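Local coordinates for protein putative oxidoreductase molybdopterin-binding subunit (Sulfolobus tokodaii, PDB 4ZOH) that binds the molybdenum-bearing pterin cytosine dinucleotide and probably catalyses substrate oxidation in an oxidoreductase of the xanthine dehydrogenase and aldehyde oxidase family, at residues T565-V570 and G666-G671; S409-I414 and G674-T679; T379-N384 and K660-T665. One frame throughout, in Å; residues are numbered along the deposited sequence.

Interaction 1 of 3, residues T565-V570 and G666-G671. With MCN (pterin cytosine dinucleotide), chain D.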
loop_
_atom_site.group_PDB
_atom_site.type_symbol
_atom_site.label_atom_id
_atom_site.label_comp_id
_atom_site.label_asym_id
_atom_site.label_seq_id
_atom_site.Cartn_x
_atom_site.Cartn_y
_atom_site.Cartn_z
ATOM N N THR A 565 21.725 31.436 12.271
ATOM C CA THR A 565 21.178 32.785 12.152
ATOM C C THR A 565 20.179 33.045 13.272
ATOM O O THR A 565 19.444 32.127 13.700
ATOM C CB THR A 565 20.559 32.999 10.777
ATOM O OG1 THR A 565 20.345 34.395 10.545
ATOM C CG2 THR A 565 19.221 32.197 10.599
ATOM N N THR A 566 20.160 34.287 13.778
ATOM C CA THR A 566 19.477 34.581 15.061
ATOM C C THR A 566 18.290 35.576 14.914
ATOM O O THR A 566 18.535 36.770 14.706
ATOM C CB THR A 566 20.491 35.137 16.099
ATOM O OG1 THR A 566 21.089 36.350 15.568
ATOM C CG2 THR A 566 21.620 34.065 16.431
ATOM N N PRO A 567 16.999 35.092 14.962
ATOM C CA PRO A 567 15.884 36.071 15.013
ATOM C C PRO A 567 15.749 36.542 16.437
ATOM O O PRO A 567 16.334 35.933 17.338
ATOM C CB PRO A 567 14.656 35.225 14.655
ATOM C CG PRO A 567 14.990 33.863 15.216
ATOM C CD PRO A 567 16.475 33.706 14.859
ATOM N N TYR A 568 14.936 37.570 16.646
ATOM C CA TYR A 568 14.721 38.168 17.961
ATOM C C TYR A 568 13.361 38.865 17.919
ATOM O O TYR A 568 12.831 39.162 16.838
ATOM C CB TYR A 568 15.856 39.206 18.275
ATOM C CG TYR A 568 15.982 40.292 17.202
ATOM C CD1 TYR A 568 15.363 41.552 17.368
ATOM C CD2 TYR A 568 16.662 40.046 15.998
ATOM C CE1 TYR A 568 15.487 42.532 16.376
ATOM C CE2 TYR A 568 16.762 41.005 15.000
ATOM C CZ TYR A 568 16.153 42.247 15.191
ATOM O OH TYR A 568 16.220 43.187 14.192
ATOM N N GLY A 569 12.783 39.145 19.078
ATOM C CA GLY A 569 11.613 39.983 19.090
ATOM C C GLY A 569 11.153 40.317 20.464
ATOM O O GLY A 569 11.823 39.988 21.434
ATOM N N VAL A 570 10.007 40.999 20.553
ATOM C CA VAL A 570 9.417 41.353 21.847
ATOM C C VAL A 570 7.921 40.953 21.797
ATOM O O VAL A 570 7.263 41.189 20.773
ATOM C CB VAL A 570 9.677 42.863 22.204
ATOM C CG1 VAL A 570 9.267 43.793 21.040
ATOM C CG2 VAL A 570 8.882 43.274 23.438
ATOM N N GLY A 666 17.730 34.801 2.663
ATOM C CA GLY A 666 17.661 35.913 3.660
ATOM C C GLY A 666 16.848 35.662 4.930
ATOM O O GLY A 666 16.787 36.517 5.856
ATOM N N SER A 667 16.231 34.477 5.014
ATOM C CA SER A 667 15.292 34.148 6.097
ATOM C C SER A 667 15.970 33.545 7.344
ATOM O O SER A 667 17.008 32.920 7.247
ATOM C CB SER A 667 14.284 33.104 5.549
ATOM O OG SER A 667 14.923 31.834 5.340
ATOM N N LYS A 668 15.346 33.700 8.503
ATOM C CA LYS A 668 15.721 33.031 9.716
ATOM C C LYS A 668 14.491 32.220 10.122
ATOM O O LYS A 668 13.366 32.518 9.655
ATOM C CB LYS A 668 16.063 34.056 10.849
ATOM C CG LYS A 668 17.015 35.154 10.336
ATOM C CD LYS A 668 17.544 36.071 11.452
ATOM C CE LYS A 668 18.569 37.108 10.929
ATOM N NZ LYS A 668 19.164 37.747 12.168
ATOM N N GLY A 669 14.687 31.261 11.045
ATOM C CA GLY A 669 13.603 30.441 11.492
ATOM C C GLY A 669 12.667 31.048 12.490
ATOM O O GLY A 669 13.089 31.773 13.433
ATOM N N ILE A 670 11.390 30.700 12.345
ATOM C CA ILE A 670 10.380 31.090 13.299
ATOM C C ILE A 670 9.658 29.881 13.920
ATOM O O ILE A 670 8.804 30.031 14.851
ATOM C CB ILE A 670 9.306 31.985 12.562
ATOM C CG1 ILE A 670 8.460 32.777 13.600
ATOM C CG2 ILE A 670 8.368 31.090 11.690
ATOM C CD1 ILE A 670 7.665 33.971 13.065
ATOM N N GLY A 671 9.950 28.661 13.435
ATOM C CA GLY A 671 9.167 27.468 13.947
ATOM C C GLY A 671 9.101 27.403 15.446
ATOM O O GLY A 671 8.075 26.955 16.027
HETATM N N1 MCN D . 8.582 30.969 7.433
HETATM C C2 MCN D . 8.626 32.028 6.540
HETATM N N3 MCN D . 9.597 32.991 6.622
HETATM C C4 MCN D . 10.540 32.890 7.638
HETATM C C5 MCN D . 10.507 31.832 8.545
HETATM C C6 MCN D . 9.531 30.841 8.431
HETATM O O2 MCN D . 7.812 32.162 5.622
HETATM N N4 MCN D . 11.466 33.823 7.702
HETATM C "C1'" MCN D . 7.522 29.976 7.250
HETATM C C2D MCN D . 8.037 28.836 6.368
HETATM O "O2'" MCN D . 7.747 29.018 5.015
HETATM C "C3'" MCN D . 7.219 27.664 6.840
HETATM C C4D MCN D . 7.329 27.875 8.293
HETATM O O4D MCN D . 7.200 29.352 8.470
HETATM O "O3'" MCN D . 5.892 27.719 6.447
HETATM C "C5'" MCN D . 8.722 27.282 8.386
HETATM O "O5'" MCN D . 9.294 27.562 9.530
HETATM P PA MCN D . 10.875 27.318 9.813
HETATM O O1A MCN D . 11.773 27.093 8.700
HETATM O O2A MCN D . 11.071 28.469 10.760
HETATM O O3A MCN D . 10.649 25.971 10.803
HETATM P PB MCN D . 10.537 24.482 10.189
HETATM O O1B MCN D . 11.950 23.932 10.076
HETATM O O2B MCN D . 9.718 24.345 8.981
HETATM O O3B MCN D . 9.761 23.826 11.332
HETATM C C10 MCN D . 10.390 23.193 12.481
HETATM C "C9'" MCN D . 9.764 23.680 13.765
HETATM C "C8'" MCN D . 10.156 22.906 14.909
HETATM S "S8'" MCN D . 11.859 22.680 15.278
HETATM C "C7'" MCN D . 9.254 22.429 15.812
HETATM S "S7'" MCN D . 9.725 21.592 17.315
HETATM C "C6'" MCN D . 7.832 22.685 15.691
HETATM C C7 MCN D . 7.577 23.887 14.722
HETATM O "O9'" MCN D . 8.354 23.650 13.566
HETATM N "N5'" MCN D . 7.058 21.497 15.333
HETATM C C4A MCN D . 5.853 21.547 14.605
HETATM N "N8'" MCN D . 6.133 23.940 14.336
HETATM C C4B MCN D . 5.393 22.812 14.138
HETATM N "N1'" MCN D . 4.236 22.949 13.484
HETATM C "C2'" MCN D . 3.513 21.864 13.216
HETATM N "N2'" MCN D . 2.389 22.029 12.552
HETATM N "N3'" MCN D . 3.893 20.551 13.649
HETATM C "C4'" MCN D . 5.088 20.376 14.384
HETATM O "O4'" MCN D . 5.425 19.223 14.784
#

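Interaction 2 of 3, residues S409-I414 and G674-T679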
loop_
_atom_site.group_PDB
_atom_site.type_symbol
_atom_site.label_atom_id
_atom_site.label_comp_id
_atom_site.label_asym_id
_atom_site.label_seq_id
_atom_site.Cartn_x
_atom_site.Cartn_y
_atom_site.Cartn_z
ATOM N N SER A 409 8.365 40.223 27.322
ATOM C CA SER A 409 9.683 39.621 27.327
ATOM C C SER A 409 10.274 39.808 25.952
ATOM O O SER A 409 9.581 40.006 24.937
ATOM C CB SER A 409 9.667 38.114 27.812
ATOM O OG SER A 409 9.132 37.301 26.785
ATOM N N SER A 410 11.580 39.793 25.925
ATOM C CA SER A 410 12.265 39.934 24.703
ATOM C C SER A 410 13.123 38.655 24.517
ATOM O O SER A 410 13.567 38.068 25.512
ATOM C CB SER A 410 13.127 41.128 24.835
ATOM O OG SER A 410 13.542 41.402 23.551
ATOM N N TYR A 411 13.286 38.187 23.284
ATOM C CA TYR A 411 13.972 36.944 23.102
ATOM C C TYR A 411 14.955 37.146 21.989
ATOM O O TYR A 411 14.806 38.041 21.136
ATOM C CB TYR A 411 12.963 35.771 22.801
ATOM C CG TYR A 411 12.451 35.798 21.395
ATOM C CD1 TYR A 411 13.152 35.167 20.376
ATOM C CD2 TYR A 411 11.273 36.572 21.045
ATOM C CE1 TYR A 411 12.716 35.248 19.044
ATOM C CE2 TYR A 411 10.809 36.624 19.726
ATOM C CZ TYR A 411 11.516 35.961 18.742
ATOM O OH TYR A 411 11.121 36.030 17.430
ATOM N N ILE A 412 15.974 36.302 21.998
ATOM C CA ILE A 412 16.811 36.094 20.805
ATOM C C ILE A 412 16.981 34.557 20.707
ATOM O O ILE A 412 16.685 33.886 21.685
ATOM C CB ILE A 412 18.128 36.883 20.894
ATOM C CG1 ILE A 412 18.836 36.835 19.549
ATOM C CG2 ILE A 412 18.953 36.501 22.134
ATOM C CD1 ILE A 412 19.600 38.072 19.133
ATOM N N GLU A 413 17.388 34.012 19.551
ATOM C CA GLU A 413 17.108 32.642 19.263
ATOM C C GLU A 413 18.104 32.186 18.235
ATOM O O GLU A 413 18.690 33.038 17.553
ATOM C CB GLU A 413 15.592 32.504 18.850
ATOM C CG GLU A 413 15.130 31.477 17.808
ATOM C CD GLU A 413 15.188 30.028 18.291
ATOM O OE1 GLU A 413 15.992 29.736 19.263
ATOM O OE2 GLU A 413 14.449 29.176 17.689
ATOM N N ILE A 414 18.335 30.856 18.144
ATOM C CA ILE A 414 19.329 30.298 17.191
ATOM C C ILE A 414 18.614 29.341 16.259
ATOM O O ILE A 414 17.855 28.535 16.710
ATOM C CB ILE A 414 20.559 29.655 17.912
ATOM C CG1 ILE A 414 20.119 28.886 19.176
ATOM C CG2 ILE A 414 21.557 30.763 18.302
ATOM C CD1 ILE A 414 21.195 28.003 19.858
ATOM N N GLY A 674 7.844 31.470 18.821
ATOM C CA GLY A 674 6.609 31.612 19.625
ATOM C C GLY A 674 6.640 30.907 20.939
ATOM O O GLY A 674 6.127 31.451 21.979
ATOM N N ALA A 675 7.187 29.665 20.933
ATOM C CA ALA A 675 7.160 28.888 22.174
ATOM C C ALA A 675 8.233 29.486 23.099
ATOM O O ALA A 675 8.047 29.463 24.315
ATOM C CB ALA A 675 7.394 27.366 21.934
ATOM N N ILE A 676 9.340 29.995 22.527
ATOM C CA ILE A 676 10.406 30.570 23.358
ATOM C C ILE A 676 9.852 31.837 24.103
ATOM O O ILE A 676 9.900 31.905 25.320
ATOM C CB ILE A 676 11.609 30.944 22.518
ATOM C CG1 ILE A 676 12.275 29.689 21.922
ATOM C CG2 ILE A 676 12.602 31.904 23.272
ATOM C CD1 ILE A 676 13.272 30.041 20.837
ATOM N N ALA A 677 9.285 32.794 23.346
ATOM C CA ALA A 677 8.772 34.060 23.911
ATOM C C ALA A 677 7.589 33.973 24.817
ATOM O O ALA A 677 7.545 34.706 25.774
ATOM C CB ALA A 677 8.548 35.116 22.819
ATOM N N ALA A 678 6.629 33.078 24.569
ATOM C CA ALA A 678 5.317 33.197 25.241
ATOM C C ALA A 678 5.332 32.866 26.707
ATOM O O ALA A 678 4.594 33.503 27.518
ATOM C CB ALA A 678 4.196 32.412 24.499
ATOM N N THR A 679 6.158 31.861 27.076
ATOM C CA THR A 679 6.194 31.424 28.465
ATOM C C THR A 679 6.578 32.541 29.426
ATOM O O THR A 679 5.812 32.866 30.333
ATOM C CB THR A 679 7.122 30.179 28.641
ATOM O OG1 THR A 679 6.642 29.171 27.760
ATOM C CG2 THR A 679 7.014 29.586 30.026
#

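Interaction 3 of 3, residues T379-N384 and K660-T665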
loop_
_atom_site.group_PDB
_atom_site.type_symbol
_atom_site.label_atom_id
_atom_site.label_comp_id
_atom_site.label_asym_id
_atom_site.label_seq_id
_atom_site.Cartn_x
_atom_site.Cartn_y
_atom_site.Cartn_z
ATOM N N THR A 379 27.175 34.346 18.445
ATOM C CA THR A 379 27.086 35.531 17.608
ATOM C C THR A 379 25.654 35.783 17.080
ATOM O O THR A 379 25.101 35.003 16.287
ATOM C CB THR A 379 28.075 35.454 16.451
ATOM O OG1 THR A 379 29.397 35.439 17.016
ATOM C CG2 THR A 379 27.961 36.693 15.496
ATOM N N TYR A 380 25.070 36.868 17.565
ATOM C CA TYR A 380 23.816 37.353 17.084
ATOM C C TYR A 380 24.150 38.111 15.826
ATOM O O TYR A 380 24.865 39.131 15.876
ATOM C CB TYR A 380 23.226 38.265 18.107
ATOM C CG TYR A 380 22.994 37.691 19.480
ATOM C CD1 TYR A 380 22.799 36.296 19.722
ATOM C CD2 TYR A 380 22.939 38.553 20.576
ATOM C CE1 TYR A 380 22.608 35.810 21.025
ATOM C CE2 TYR A 380 22.726 38.077 21.867
ATOM C CZ TYR A 380 22.548 36.713 22.084
ATOM O OH TYR A 380 22.323 36.311 23.397
ATOM N N ASP A 381 23.648 37.638 14.671
ATOM C CA ASP A 381 24.277 38.059 13.413
ATOM C C ASP A 381 23.823 39.348 12.766
ATOM O O ASP A 381 24.658 40.046 12.123
ATOM C CB ASP A 381 24.213 36.952 12.360
ATOM C CG ASP A 381 22.748 36.411 12.114
ATOM O OD1 ASP A 381 21.792 36.690 12.905
ATOM O OD2 ASP A 381 22.620 35.658 11.110
ATOM N N SER A 382 22.521 39.640 12.836
ATOM C CA SER A 382 21.995 40.770 12.065
ATOM C C SER A 382 20.665 41.187 12.667
ATOM O O SER A 382 19.998 40.384 13.348
ATOM C CB SER A 382 21.862 40.498 10.563
ATOM O OG SER A 382 20.741 39.663 10.416
ATOM N N GLY A 383 20.358 42.471 12.476
ATOM C CA GLY A 383 19.161 43.107 13.014
ATOM C C GLY A 383 19.514 44.247 13.942
ATOM O O GLY A 383 20.656 44.707 13.981
ATOM N N ASN A 384 18.539 44.645 14.742
ATOM C CA ASN A 384 18.677 45.796 15.592
ATOM C C ASN A 384 17.698 45.673 16.674
ATOM O O ASN A 384 16.532 46.048 16.480
ATOM C CB ASN A 384 18.379 47.101 14.804
ATOM C CG ASN A 384 18.632 48.379 15.626
ATOM O OD1 ASN A 384 18.363 48.478 16.859
ATOM N ND2 ASN A 384 19.108 49.379 14.933
ATOM N N LYS A 660 18.467 40.383 7.932
ATOM C CA LYS A 660 18.421 39.140 7.131
ATOM C C LYS A 660 19.550 38.166 7.519
ATOM O O LYS A 660 20.573 38.560 8.128
ATOM C CB LYS A 660 18.486 39.419 5.637
ATOM C CG LYS A 660 17.335 40.283 5.082
ATOM C CD LYS A 660 17.661 40.821 3.697
ATOM C CE LYS A 660 18.111 39.754 2.711
ATOM N NZ LYS A 660 18.788 40.302 1.487
ATOM N N SER A 661 19.347 36.897 7.188
ATOM C CA SER A 661 20.341 35.877 7.465
ATOM C C SER A 661 21.377 35.973 6.351
ATOM O O SER A 661 21.125 36.617 5.332
ATOM C CB SER A 661 19.664 34.489 7.483
ATOM O OG SER A 661 19.435 34.110 6.155
ATOM N N PRO A 662 22.554 35.343 6.511
ATOM C CA PRO A 662 23.461 35.360 5.315
ATOM C C PRO A 662 23.052 34.378 4.185
ATOM O O PRO A 662 23.689 34.347 3.134
ATOM C CB PRO A 662 24.843 34.986 5.881
ATOM C CG PRO A 662 24.576 34.398 7.258
ATOM C CD PRO A 662 23.220 34.859 7.739
ATOM N N HIS A 663 22.001 33.589 4.390
ATOM C CA HIS A 663 21.642 32.539 3.413
ATOM C C HIS A 663 20.936 33.126 2.185
ATOM O O HIS A 663 20.324 34.206 2.266
ATOM C CB HIS A 663 20.748 31.487 4.118
ATOM C CG HIS A 663 21.397 30.898 5.346
ATOM N ND1 HIS A 663 22.505 30.063 5.286
ATOM C CD2 HIS A 663 21.130 31.072 6.659
ATOM C CE1 HIS A 663 22.845 29.696 6.517
ATOM N NE2 HIS A 663 22.040 30.319 7.368
ATOM N N PRO A 664 20.987 32.410 1.053
ATOM C CA PRO A 664 20.367 32.919 -0.174
ATOM C C PRO A 664 18.871 33.257 -0.034
ATOM O O PRO A 664 18.356 34.008 -0.836
ATOM C CB PRO A 664 20.554 31.770 -1.206
ATOM C CG PRO A 664 21.721 30.999 -0.694
ATOM C CD PRO A 664 21.787 31.197 0.821
ATOM N N THR A 665 18.182 32.736 0.967
ATOM C CA THR A 665 16.780 33.101 1.137
ATOM C C THR A 665 16.670 34.418 1.925
ATOM O O THR A 665 15.620 35.040 1.876
ATOM C CB THR A 665 15.967 32.014 1.877
ATOM O OG1 THR A 665 16.547 31.826 3.177
ATOM C CG2 THR A 665 16.016 30.707 1.088
#

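Interaction 1 of 3, residues T565-V570 and G666-G671
Lys668 reaches across to Thr565, Thr566 and Pro567 with a chain that is extended beyond CG, and every carbon of it finds something to touch. CB rests against the methyl CG2 of Thr565 at 3.7 Å and, on a wider spacing, against CD of Pro567. CG lies 3.4 Å from OG1 of Thr565, and CD and CE continue past the same hydroxyl. That hydroxyl stands anti to the backbone N of Thr565 (chi1 -165°), which turns it to the lysine and also lets it bond to Asp381. At the tip, NZ donates to the carbonyl O of Thr566 at 2.8 Å. The ammonium stands well above the carbonyl plane, 56° out of it. NZ also forms a salt bridge with Asp381, which bonds OG1 of Thr566 as well, and a hydrogen bond with the carbonyl of Ser382.

The backbone of the same loop serves the cofactor. The carbonyl O of Lys668 accepts from N4 of the cytosine at 3.0 Å, and the amides of Ile670 and Gly671 both donate to O2A of the pyrophosphate, at 2.8 and 2.9 Å. The contact thus divides its chemistry: a buried lysine, its charge probably balanced by Asp381, ties down one side of a loop whose peptide groups read the nucleotide on the other.

Interaction 2 of 3, residues S409-I414 and G674-T679
Strand 409-412 runs roughly antiparallel to helix 674-679, at 151° and with 8.0 Å between the axes, and the backbones come nearest where CA of Tyr411 and CA of Ala677 stand 6.0 Å apart. The residues that reach the helix are Ser409, Tyr411 and Glu413, every second one. In the middle, CD2 of Tyr411 meets the methyl CB of Ala677 at 3.6 Å, while CG2 of Ile676 packs on the tyrosine CB. Both helix groups approach the phenol ring obliquely. At one end, OG of Ser409 makes at most a weak hydrogen bond to the carbonyl O of Ala677, for Thr681 is its stronger partner.

At the other end, Glu413 and Ile676 cross at about a right angle. The glutamate chain bends at chi2 (71°) and turns the flat of its carboxylate to the isoleucine, whose CD1 lies over it, tightly packed at 3.2 Å from CD of Glu413. From the opposite side of that plane, the amide N of Ile414 donates to OE1 of Glu413 at 2.8 Å, and Arg336 adds a salt bridge to the same oxygen. An alanine in place of Glu413 would probably strand the Arg336 guanidinium and the Ile414 amide without their acceptor, and free the isoleucine tip to turn.

Two other elements complete the packing. Helix 336-353 sends Ile340 against both Tyr411 and Ile676, and strand 568-577 presents His571, whose ring stands nearly perpendicular to that of Tyr411 and also touches Ala677. Helix 673-688 packs on strand 405-412, an edge strand of the four-stranded sheet that also holds 568-577, with the molybdenum about 9 Å from the Glu413 side chain.

Interaction 3 of 3, residues T379-N384 and K660-T665
The carboxylate of Asp381 is the flat group that touches the other segment, and it does so through a single oxygen: OD2 comes to CD of Pro662 at 3.5 Å, the two side chains lying aslant. CD is the ring carbon bonded to the proline nitrogen, and its somewhat polarised hydrogens probably make it a tolerable neighbour for an acidic oxygen. OD2 is held by Thr565, and OD1 by Thr566 and the salt bridge to Lys668.

One residue on, Ser382 supplies the hydrogen bond of the contact. Its OG lies between the backbone N and the carbonyl carbon (chi1 75°), a setting that swings it to the carbonyl O of Lys660. The modelled separation of 2.5 Å is shorter than usual, and its exact value is doubtful. The hydroxyl stands 43° out of the carbonyl plane. Beyond this grip the chain turns tightly: OG of Ser661 accepts from N of His663 at 3.2 Å, an ST turn, and also bonds the carbonyl of Ser667.

The contact joins the loop after strand 379-380 to the loop between strand 651-655 and helix 673-688, near the surface. Strand 379-380 pairs with 372-373 in a small hairpin sheet; past it, Asn384 caps the N-terminus of helix 385-401. On the far side, His663, Pro664 and Thr665 lean on helix 486-512.

How the interactions relate
Along the chain the first segments run 379-384, 409-414, 565-570, and their partners follow at 660-665 (for 379-384), 666-671 (for 565-570) and 674-679 (for 409-414), a run that leads from loop into helix 673-688. Interaction 3 therefore crosses the other two, while interaction 1 lies within the span of interaction 2. Interactions 1 and 3 have centres about 8 Å apart, and Asp381 joins them. Interactions 1 and 2 lie about 10 Å apart and share a sheet, strands 405-412 and 568-577 being neighbours in it; interactions 2 and 3, at about 17 Å, touch through Ile412 and Tyr380. Together they anchor the late run, part of which grips the cofactor, to the earlier framework.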